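Long-range contact in Lmo2470 protein (Listeria monocytogenes EGD-e, PDB 5HL3), which is a leucine-rich-repeat internalin that interacts with the host protein afadin, facilitates crossing of the basement membrane and binds calcium ions: residues T273-G277 / T328-P333. Residues are numbered along the deposited sequence; the frame is centred on the assembly and turned at random.
Sequences TINQG and TSALSP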
loop_
_atom_site.group_PDB
_atom_site.type_symbol
_atom_site.label_atom_id
_atom_site.label_comp_id
_atom_site.label_asym_id
_atom_site.label_seq_id
_atom_site.Cartn_x
_atom_site.Cartn_y
_atom_site.Cartn_z
ATOM N N THR A 273 22.670 31.573 -9.593
ATOM C CA THR A 273 22.922 33.012 -9.626
ATOM C C THR A 273 23.506 33.339 -11.008
ATOM O O THR A 273 24.498 32.724 -11.416
ATOM C CB THR A 273 23.878 33.441 -8.502
ATOM O OG1 THR A 273 23.276 33.107 -7.242
ATOM C CG2 THR A 273 24.166 34.939 -8.571
ATOM N N ILE A 274 22.869 34.255 -11.737
ATOM C CA ILE A 274 23.321 34.635 -13.066
ATOM C C ILE A 274 23.352 36.148 -13.171
ATOM O O ILE A 274 22.840 36.862 -12.307
ATOM C CB ILE A 274 22.397 34.048 -14.177
ATOM C CG1 ILE A 274 21.016 34.728 -14.174
ATOM C CG2 ILE A 274 22.271 32.546 -14.027
ATOM C CD1 ILE A 274 20.019 34.161 -15.165
ATOM N N ASN A 275 23.958 36.644 -14.236
ATOM C CA ASN A 275 24.007 38.083 -14.468
ATOM C C ASN A 275 22.901 38.482 -15.404
ATOM O O ASN A 275 22.480 37.700 -16.249
ATOM C CB ASN A 275 25.360 38.480 -15.046
ATOM C CG ASN A 275 26.489 38.237 -14.068
ATOM O OD1 ASN A 275 26.433 38.669 -12.914
ATOM N ND2 ASN A 275 27.510 37.511 -14.513
ATOM N N GLN A 276 22.419 39.699 -15.227
ATOM C CA GLN A 276 21.382 40.265 -16.081
ATOM C C GLN A 276 21.824 40.123 -17.542
ATOM O O GLN A 276 22.957 40.465 -17.882
ATOM C CB GLN A 276 21.167 41.749 -15.716
ATOM C CG GLN A 276 19.848 42.326 -16.202
ATOM C CD GLN A 276 19.786 42.547 -17.701
ATOM O OE1 GLN A 276 20.746 43.041 -18.327
ATOM N NE2 GLN A 276 18.636 42.226 -18.290
ATOM N N GLY A 277 20.937 39.594 -18.386
ATOM C CA GLY A 277 21.253 39.342 -19.798
ATOM C C GLY A 277 21.593 37.897 -20.118
ATOM O O GLY A 277 21.612 37.512 -21.287
ATOM N N THR A 328 16.131 33.583 -20.025
ATOM C CA THR A 328 15.934 34.598 -18.970
ATOM C C THR A 328 16.662 35.912 -19.282
ATOM O O THR A 328 16.753 36.775 -18.423
ATOM C CB THR A 328 16.500 34.062 -17.627
ATOM O OG1 THR A 328 17.811 33.531 -17.847
ATOM C CG2 THR A 328 15.615 32.982 -17.044
ATOM N N SER A 329 17.149 36.077 -20.510
ATOM C CA SER A 329 18.018 37.204 -20.844
ATOM C C SER A 329 17.369 38.597 -20.779
ATOM O O SER A 329 18.081 39.594 -20.616
ATOM C CB SER A 329 18.662 36.978 -22.208
ATOM O OG SER A 329 17.713 37.060 -23.253
ATOM N N ALA A 330 16.043 38.669 -20.886
ATOM C CA ALA A 330 15.356 39.972 -20.846
ATOM C C ALA A 330 14.915 40.388 -19.437
ATOM O O ALA A 330 14.467 41.518 -19.251
ATOM C CB ALA A 330 14.160 39.982 -21.796
ATOM N N LEU A 331 15.064 39.500 -18.454
ATOM C CA LEU A 331 14.628 39.794 -17.074
ATOM C C LEU A 331 15.551 40.780 -16.381
ATOM O O LEU A 331 16.762 40.774 -16.606
ATOM C CB LEU A 331 14.559 38.512 -16.243
ATOM C CG LEU A 331 13.641 37.411 -16.771
ATOM C CD1 LEU A 331 13.638 36.193 -15.869
ATOM C CD2 LEU A 331 12.223 37.925 -16.942
ATOM N N SER A 332 14.977 41.624 -15.531
ATOM C CA SER A 332 15.764 42.597 -14.791
ATOM C C SER A 332 16.297 41.937 -13.501
ATOM O O SER A 332 15.871 40.825 -13.139
ATOM C CB SER A 332 14.904 43.820 -14.467
ATOM O OG SER A 332 13.799 43.437 -13.671
ATOM N N PRO A 333 17.246 42.597 -12.811
ATOM C CA PRO A 333 17.781 41.988 -11.588
ATOM C C PRO A 333 16.702 41.713 -10.541
ATOM O O PRO A 333 15.738 42.467 -10.428
ATOM C CB PRO A 333 18.789 43.033 -11.084
ATOM C CG PRO A 333 19.171 43.786 -12.310
ATOM C CD PRO A 333 17.914 43.875 -13.112
HETATM O O HOH W 1 18.547 38.629 -17.282
#
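Across from the type I beta turn T328-L331, the chain leaving the strand at I274 comes closest at G277, whose CA lies 4.0 Å from the CA of S329. The backbones make a CA-H...O contact here, G277 CA to S329 O at 3.3 Å, and no direct backbone hydrogen bond. A water bridges them instead, accepting from G277 N and donating to both T328 O and L331 O, the former also closing the turn through L331 N.

Q276 supplies the direct hydrogen bond: NE2 reaches L331 O at 2.9 Å, nearly straight at the hydrogen (167°). The acceptor lies close to the plane of the Q276 amide, yet the donor stands above the L331 carbonyl plane. With CG anti to the backbone N and the chain bent at chi2 (-72°), the amide turns back to the turn while CG rests 4.0 Å from P333 CD. L331 O thus receives two donors, NE2 and the water. At the buried end, I274 CD1 lies 3.5 Å from T328 OG1, a hydroxyl hydrogen-bonded to D278 O.

Both segments lie in the C-terminal DUF3244-type domain, of the E-set clan, where the contact joins the end of outermost strand 265-274 of the seven-stranded mixed sheet to the turn linking strands 323-326 and 334-345. I274 and L331 both pack on I360 of strand 350-360, and T328 on L338 of strand 334-345.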